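Local structure of putative 2,5-diketo-D-gluconic acid reductase B (Sinorhizobium meliloti, 3UP8) at residues A[180-184]-A[185-189]; A[207-211]-A[212-216]; A[235-238]-A[239-242]. The protein probably reduces methylglyoxal to hydroxyacetone at the expense of NADPH, as a TIM-barrel member of the aldo/keto reductase family. One frame throughout, in Å; residues are numbered along the deposited sequence.

Interaction 1 of 3, residues A[180-184]-A[185-189]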
loop_
_atom_site.group_PDB
_atom_site.type_symbol
_atom_site.label_atom_id
_atom_site.label_comp_id
_atom_site.label_asym_id
_atom_site.label_seq_id
_atom_site.Cartn_x
_atom_site.Cartn_y
_atom_site.Cartn_z
ATOM N N GLN A 180 -0.813 -6.146 0.051
ATOM C CA GLN A 180 0.151 -5.122 0.346
ATOM C C GLN A 180 1.394 -5.779 0.925
ATOM O O GLN A 180 1.341 -6.454 1.959
ATOM C CB GLN A 180 -0.414 -4.061 1.303
ATOM C CG GLN A 180 0.615 -2.976 1.616
ATOM C CD GLN A 180 0.065 -1.804 2.411
ATOM O OE1 GLN A 180 -1.043 -1.307 2.150
ATOM N NE2 GLN A 180 0.857 -1.330 3.372
ATOM N N VAL A 181 2.504 -5.594 0.218
ATOM C CA VAL A 181 3.772 -6.234 0.549
ATOM C C VAL A 181 4.942 -5.266 0.357
ATOM O O VAL A 181 4.828 -4.268 -0.359
ATOM C CB VAL A 181 4.037 -7.471 -0.340
ATOM C CG1 VAL A 181 2.966 -8.563 -0.109
ATOM C CG2 VAL A 181 4.126 -7.086 -1.828
ATOM N N GLU A 182 6.053 -5.569 1.028
ATOM C CA GLU A 182 7.322 -4.866 0.805
ATOM C C GLU A 182 7.742 -5.090 -0.639
ATOM O O GLU A 182 7.786 -6.218 -1.095
ATOM C CB GLU A 182 8.395 -5.442 1.727
ATOM C CG GLU A 182 9.730 -4.766 1.592
ATOM C CD GLU A 182 10.760 -5.311 2.552
ATOM O OE1 GLU A 182 10.379 -5.913 3.573
ATOM O OE2 GLU A 182 11.959 -5.124 2.274
ATOM N N TYR A 183 8.024 -4.015 -1.368
ATOM C CA TYR A 183 8.448 -4.154 -2.761
ATOM C C TYR A 183 9.285 -2.937 -3.152
ATOM O O TYR A 183 8.841 -1.795 -3.031
ATOM C CB TYR A 183 7.233 -4.325 -3.683
ATOM C CG TYR A 183 7.551 -4.771 -5.100
ATOM C CD1 TYR A 183 8.704 -5.503 -5.395
ATOM C CD2 TYR A 183 6.678 -4.460 -6.151
ATOM C CE1 TYR A 183 8.986 -5.911 -6.716
ATOM C CE2 TYR A 183 6.943 -4.869 -7.465
ATOM C CZ TYR A 183 8.088 -5.591 -7.732
ATOM O OH TYR A 183 8.322 -5.967 -9.039
ATOM N N HIS A 184 10.511 -3.217 -3.583
ATOM C CA HIS A 184 11.494 -2.206 -3.965
ATOM C C HIS A 184 12.513 -2.946 -4.835
ATOM O O HIS A 184 12.449 -4.171 -4.945
ATOM C CB HIS A 184 12.157 -1.595 -2.725
ATOM C CG HIS A 184 12.627 -2.609 -1.727
ATOM N ND1 HIS A 184 13.746 -3.394 -1.925
ATOM C CD2 HIS A 184 12.134 -2.959 -0.513
ATOM C CE1 HIS A 184 13.905 -4.199 -0.888
ATOM N NE2 HIS A 184 12.943 -3.953 -0.015
ATOM N N PRO A 185 13.448 -2.217 -5.467
ATOM C CA PRO A 185 14.348 -2.897 -6.417
ATOM C C PRO A 185 15.165 -4.074 -5.840
ATOM O O PRO A 185 15.543 -4.984 -6.591
ATOM C CB PRO A 185 15.269 -1.767 -6.875
ATOM C CG PRO A 185 14.405 -0.524 -6.753
ATOM C CD PRO A 185 13.620 -0.751 -5.490
ATOM N N TYR A 186 15.410 -4.074 -4.527
ATOM C CA TYR A 186 16.247 -5.118 -3.902
ATOM C C TYR A 186 15.504 -6.388 -3.481
ATOM O O TYR A 186 16.129 -7.377 -3.070
ATOM C CB TYR A 186 17.071 -4.513 -2.755
ATOM C CG TYR A 186 17.723 -3.230 -3.202
ATOM C CD1 TYR A 186 18.814 -3.240 -4.085
ATOM C CD2 TYR A 186 17.222 -2.000 -2.783
ATOM C CE1 TYR A 186 19.391 -2.036 -4.524
ATOM C CE2 TYR A 186 17.771 -0.819 -3.210
ATOM C CZ TYR A 186 18.853 -0.833 -4.071
ATOM O OH TYR A 186 19.366 0.371 -4.454
ATOM N N LEU A 187 14.174 -6.372 -3.590
ATOM C CA LEU A 187 13.381 -7.553 -3.242
ATOM C C LEU A 187 12.544 -8.015 -4.422
ATOM O O LEU A 187 11.598 -7.336 -4.816
ATOM C CB LEU A 187 12.493 -7.282 -2.021
ATOM C CG LEU A 187 11.600 -8.441 -1.556
ATOM C CD1 LEU A 187 12.443 -9.681 -1.177
ATOM C CD2 LEU A 187 10.761 -7.971 -0.368
ATOM N N ASP A 188 12.897 -9.178 -4.967
ATOM C CA ASP A 188 12.151 -9.792 -6.069
ATOM C C ASP A 188 10.735 -10.193 -5.629
ATOM O O ASP A 188 10.560 -10.828 -4.581
ATOM C CB ASP A 188 12.883 -11.032 -6.590
ATOM C CG ASP A 188 12.118 -11.739 -7.704
ATOM O OD1 ASP A 188 11.580 -11.061 -8.608
ATOM O OD2 ASP A 188 12.045 -12.981 -7.672
ATOM N N GLN A 189 9.739 -9.820 -6.427
ATOM C CA GLN A 189 8.353 -10.228 -6.153
ATOM C C GLN A 189 7.696 -10.911 -7.347
ATOM O O GLN A 189 6.472 -10.845 -7.523
ATOM C CB GLN A 189 7.507 -9.037 -5.650
ATOM C CG GLN A 189 7.897 -8.552 -4.255
ATOM C CD GLN A 189 7.432 -9.465 -3.126
ATOM O OE1 GLN A 189 7.124 -10.647 -3.332
ATOM N NE2 GLN A 189 7.371 -8.913 -1.919
#
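Q189 reaches back to E182 and Y183 in a local contact that folds the loop back on the end of strand 176-182, just before helix 190-199. Its NE2 donates to E182 O at 2.8 Å, lying almost in line with the carbonyl, and E182 O falls in the plane of the amide. Q189 CB lies over one face of the Y183 ring, a CH-pi contact 3.9 Å from the centroid, while L187 O meets the ring edge; beyond CB the Q189 chain bends at chi2 (-75°), which carries the amide to E182 O. A long, flexible chain ending in an amide suits a place that must both donate and pack. In the aldo/keto reductase TIM barrel such loops follow the C-terminal ends of the strands, and this one reverses by a type I beta turn from H184 to L187, with L187 N bonded to H184 O. H184 uses both nitrogens: ND1 accepts a weak bond from Y186 N (3.2 Å) within the turn, and NE2 donates back to the strand end, to the anti lone pair of E182 OE2 at 2.8 Å. The E182 carboxylate also accepts from I286 N and V287 N. The L187 and E182 side chains cross at about a right angle, L187 CD2 3.9 Å from E182 CG.

Interaction 2 of 3, residues A[207-211]-A[212-216]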
loop_
_atom_site.group_PDB
_atom_site.type_symbol
_atom_site.label_atom_id
_atom_site.label_comp_id
_atom_site.label_asym_id
_atom_site.label_seq_id
_atom_site.Cartn_x
_atom_site.Cartn_y
_atom_site.Cartn_z
ATOM N N TYR A 207 7.834 0.433 1.423
ATOM C CA TYR A 207 9.310 0.500 1.521
ATOM C C TYR A 207 9.995 0.641 0.159
ATOM O O TYR A 207 11.063 0.072 -0.070
ATOM C CB TYR A 207 9.901 -0.706 2.276
ATOM C CG TYR A 207 10.385 -0.380 3.673
ATOM C CD1 TYR A 207 10.030 -1.185 4.752
ATOM C CD2 TYR A 207 11.211 0.726 3.915
ATOM C CE1 TYR A 207 10.474 -0.893 6.041
ATOM C CE2 TYR A 207 11.657 1.029 5.201
ATOM C CZ TYR A 207 11.275 0.206 6.263
ATOM O OH TYR A 207 11.678 0.487 7.543
ATOM N N ALA A 208 9.367 1.393 -0.738
ATOM C CA ALA A 208 9.937 1.688 -2.063
ATOM C C ALA A 208 11.407 2.151 -2.004
ATOM O O ALA A 208 12.194 1.811 -2.881
ATOM C CB ALA A 208 9.091 2.726 -2.773
HETATM N N MSE A 209 11.757 2.918 -0.973
HETATM C CA MSE A 209 13.112 3.494 -0.825
HETATM C C MSE A 209 14.138 2.511 -0.238
HETATM O O MSE A 209 15.325 2.843 -0.114
HETATM C CB MSE A 209 13.071 4.751 0.058
HETATM C CG MSE A 209 12.213 5.891 -0.448
HETATM SE SE MSE A 209 12.789 6.493 -2.205
HETATM C CE MSE A 209 11.508 5.600 -3.329
ATOM N N ALA A 210 13.666 1.319 0.144
ATOM C CA ALA A 210 14.490 0.284 0.779
ATOM C C ALA A 210 15.335 0.795 1.963
ATOM O O ALA A 210 16.533 0.498 2.072
ATOM C CB ALA A 210 15.343 -0.444 -0.246
ATOM N N ASN A 211 14.687 1.570 2.833
ATOM C CA ASN A 211 15.284 2.043 4.079
ATOM C C ASN A 211 16.535 2.903 3.835
ATOM O O ASN A 211 17.447 2.926 4.664
ATOM C CB ASN A 211 15.604 0.837 4.986
ATOM C CG ASN A 211 15.571 1.171 6.461
ATOM O OD1 ASN A 211 15.047 2.202 6.878
ATOM N ND2 ASN A 211 16.132 0.276 7.268
ATOM N N GLY A 212 16.569 3.603 2.699
ATOM C CA GLY A 212 17.700 4.463 2.347
ATOM C C GLY A 212 18.635 3.956 1.258
ATOM O O GLY A 212 19.441 4.724 0.725
ATOM N N LYS A 213 18.544 2.671 0.923
ATOM C CA LYS A 213 19.376 2.091 -0.133
ATOM C C LYS A 213 19.143 2.773 -1.482
ATOM O O LYS A 213 20.091 2.994 -2.247
ATOM C CB LYS A 213 19.115 0.597 -0.283
ATOM C CG LYS A 213 20.054 -0.332 0.463
ATOM C CD LYS A 213 20.002 -1.729 -0.181
ATOM C CE LYS A 213 21.254 -2.535 0.107
ATOM N NZ LYS A 213 21.527 -3.513 -0.979
ATOM N N VAL A 214 17.885 3.114 -1.768
ATOM C CA VAL A 214 17.531 3.681 -3.077
ATOM C C VAL A 214 18.251 5.003 -3.416
ATOM O O VAL A 214 18.894 5.070 -4.456
ATOM C CB VAL A 214 15.994 3.749 -3.307
ATOM C CG1 VAL A 214 15.652 4.745 -4.407
ATOM C CG2 VAL A 214 15.452 2.362 -3.650
ATOM N N PRO A 215 18.172 6.039 -2.550
ATOM C CA PRO A 215 18.886 7.291 -2.891
ATOM C C PRO A 215 20.414 7.157 -3.021
ATOM O O PRO A 215 21.058 8.007 -3.652
ATOM C CB PRO A 215 18.539 8.235 -1.729
ATOM C CG PRO A 215 17.319 7.632 -1.085
ATOM C CD PRO A 215 17.455 6.154 -1.270
ATOM N N ALA A 216 20.985 6.102 -2.447
ATOM C CA ALA A 216 22.435 5.874 -2.494
ATOM C C ALA A 216 22.863 5.006 -3.670
ATOM O O ALA A 216 24.052 4.827 -3.906
ATOM C CB ALA A 216 22.920 5.258 -1.174
#
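M209 O is gripped from both faces of its carbonyl plane by the amides that follow it in the turn: G212 N approaches from one face at 3.2 Å, V214 N from the other at 3.1 Å. A third backbone bond joins K213 N to A210 O at 3.2 Å. Together these three bonds wind the chain from the end of the loop into the short, weakly bonded helix 213-216.

The backbone angles suit two of the residues, N211 and G212. N211 takes a positive phi, shared by A210, which asparagine tolerates well, and G212 follows at phi 106°, where a side chain would be jammed against N211 O; only glycine fits easily.

Side-chain packing adds to these bonds. V214 turns CG1 anti to its amide nitrogen (chi1 160°), which brings that methyl to 4.0 Å from SE of M209, present as selenomethionine, while CG2 makes a methyl-to-carbonyl contact with A208 O at 3.4 Å. The flexible M209 chain carries on to L236 of helix 231-240, and V214 rests on A235. A210 CB meets K213 CB at 3.9 Å, and the lysine makes a cation-pi contact with Y186.

Such a long excursion after the seventh barrel strand, beginning here with a short helix, is characteristic of aldo/keto reductases and probably corresponds to what is called loop B in this family.

Interaction 3 of 3, residues A[235-238]-A[239-242]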
loop_
_atom_site.group_PDB
_atom_site.type_symbol
_atom_site.label_atom_id
_atom_site.label_comp_id
_atom_site.label_asym_id
_atom_site.label_seq_id
_atom_site.Cartn_x
_atom_site.Cartn_y
_atom_site.Cartn_z
ATOM N N ALA A 235 12.890 4.840 -8.559
ATOM C CA ALA A 235 12.398 3.627 -7.896
ATOM C C ALA A 235 10.866 3.620 -7.851
ATOM O O ALA A 235 10.242 2.606 -8.148
ATOM C CB ALA A 235 12.987 3.497 -6.501
ATOM N N LEU A 236 10.281 4.753 -7.479
ATOM C CA LEU A 236 8.823 4.939 -7.495
ATOM C C LEU A 236 8.235 4.724 -8.880
ATOM O O LEU A 236 7.206 4.072 -9.032
ATOM C CB LEU A 236 8.453 6.338 -7.009
ATOM C CG LEU A 236 8.666 6.668 -5.531
ATOM C CD1 LEU A 236 8.569 8.176 -5.309
ATOM C CD2 LEU A 236 7.693 5.927 -4.621
ATOM N N ARG A 237 8.889 5.274 -9.897
ATOM C CA ARG A 237 8.432 5.084 -11.263
ATOM C C ARG A 237 8.524 3.625 -11.686
ATOM O O ARG A 237 7.621 3.122 -12.339
ATOM C CB ARG A 237 9.189 6.003 -12.239
ATOM C CG ARG A 237 8.776 5.859 -13.701
ATOM C CD ARG A 237 7.368 6.428 -13.959
ATOM N NE ARG A 237 6.696 5.751 -15.067
ATOM C CZ ARG A 237 5.488 6.077 -15.529
ATOM N NH1 ARG A 237 4.811 7.093 -14.996
ATOM N NH2 ARG A 237 4.961 5.396 -16.544
ATOM N N TRP A 238 9.599 2.938 -11.298
ATOM C CA TRP A 238 9.787 1.540 -11.678
ATOM C C TRP A 238 8.640 0.677 -11.135
ATOM O O TRP A 238 8.189 -0.276 -11.789
ATOM C CB TRP A 238 11.129 1.018 -11.152
ATOM C CG TRP A 238 11.312 -0.464 -11.328
ATOM C CD1 TRP A 238 11.582 -1.121 -12.501
ATOM C CD2 TRP A 238 11.269 -1.475 -10.304
ATOM N NE1 TRP A 238 11.683 -2.479 -12.273
ATOM C CE2 TRP A 238 11.506 -2.719 -10.933
ATOM C CE3 TRP A 238 11.051 -1.447 -8.917
ATOM C CZ2 TRP A 238 11.541 -3.934 -10.220
ATOM C CZ3 TRP A 238 11.079 -2.667 -8.202
ATOM C CH2 TRP A 238 11.322 -3.886 -8.861
ATOM N N LEU A 239 8.183 1.016 -9.930
ATOM C CA LEU A 239 7.021 0.343 -9.335
ATOM C C LEU A 239 5.727 0.669 -10.082
ATOM O O LEU A 239 5.018 -0.218 -10.551
ATOM C CB LEU A 239 6.908 0.729 -7.851
ATOM C CG LEU A 239 8.086 0.235 -6.993
ATOM C CD1 LEU A 239 8.117 0.945 -5.648
ATOM C CD2 LEU A 239 8.002 -1.269 -6.795
ATOM N N VAL A 240 5.459 1.962 -10.225
ATOM C CA VAL A 240 4.180 2.455 -10.705
ATOM C C VAL A 240 3.995 2.154 -12.198
ATOM O O VAL A 240 2.867 2.049 -12.688
ATOM C CB VAL A 240 4.039 3.949 -10.312
ATOM C CG1 VAL A 240 4.260 4.902 -11.497
ATOM C CG2 VAL A 240 2.739 4.186 -9.596
ATOM N N GLN A 241 5.114 1.968 -12.901
ATOM C CA GLN A 241 5.103 1.590 -14.317
ATOM C C GLN A 241 4.792 0.105 -14.526
ATOM O O GLN A 241 4.431 -0.308 -15.626
ATOM C CB GLN A 241 6.451 1.951 -14.975
ATOM C CG GLN A 241 6.475 1.847 -16.504
ATOM C CD GLN A 241 7.656 2.596 -17.113
ATOM O OE1 GLN A 241 7.940 3.746 -16.757
ATOM N NE2 GLN A 241 8.339 1.950 -18.037
ATOM N N GLN A 242 4.929 -0.707 -13.483
ATOM C CA GLN A 242 4.562 -2.121 -13.589
ATOM C C GLN A 242 3.048 -2.299 -13.538
ATOM O O GLN A 242 2.367 -1.647 -12.720
ATOM C CB GLN A 242 5.177 -2.917 -12.461
ATOM C CG GLN A 242 6.635 -3.205 -12.629
ATOM C CD GLN A 242 7.215 -3.873 -11.412
ATOM O OE1 GLN A 242 6.882 -5.016 -11.097
ATOM N NE2 GLN A 242 8.113 -3.178 -10.735
#
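R237 starts with CG anti to the backbone N (chi1 180°) and then bends at chi2 (71°), which swings its guanidinium along the helix toward Q241, one turn on; the Q241 chain stays extended to meet it. R237 NE donates to Q241 OE1 at 2.9 Å in a nearly straight bond, lying in the carbonyl plane on a lone pair, and NH2 adds a weak bond to the same oxygen at 3.4 Å. The pair is fixed at its far ends too: R237 NH1 donates to I263 O and Q241 NE2 to L268 O. V240 CG1 sits over a face of the guanidinium, 4.2 Å from R237 NH1. With an alanine here, Q241 OE1 is likely to lose its arginine donor and I263 O the bond from NH1, leaving the Q241 amide held less firmly, by L268 O at its NE2 end. This is the last part of helix 231-240, one of the helices surrounding the parallel barrel of the aldo/keto reductase fold, and L236, L239 and V240 turn their apolar chains to V247 of strand 245-249. Backbone bonds such as V240 N to L236 O (3.0 Å) keep the regular helical spacing. At the end of the segment Q242 folds back on W238. Its NE2 bonds to W238 O at 3.1 Å, from above the carbonyl plane, and at the same time stands 3.4 Å above the middle of the indole, with amide and ring planes 54° apart. The amide carries both polar ends needed here, since its OE1 takes the hydroxyl group of Y183 as partner. L239 CD2 packs against W238 CZ3 at 3.7 Å. The large indole can touch both helix 270-277, at M273 and V276, and the Y183 ring.

Along the chain the three contacts come in series, none nesting in or crossing another. Interaction 1 closes the loop between strand 176-182 and helix 190-199; after strand 202-206, interaction 2 closes the turn into helix 213-216; interaction 3 spans the C-terminal part of helix 231-240 and the residues just after it, ahead of strand 245-249. All three nevertheless touch. H184 CB packs 3.4 Å from A208 O, and Y186 CD2 meets A210 CB, joining the first two loops. Y183 CD2 lies 3.5 Å from L239 CD2, bringing interactions 1 and 3 together beside the bond from the tyrosine hydroxyl. A208 CB against L239 CD1 (3.5 Å) helps seat the second loop on the helix.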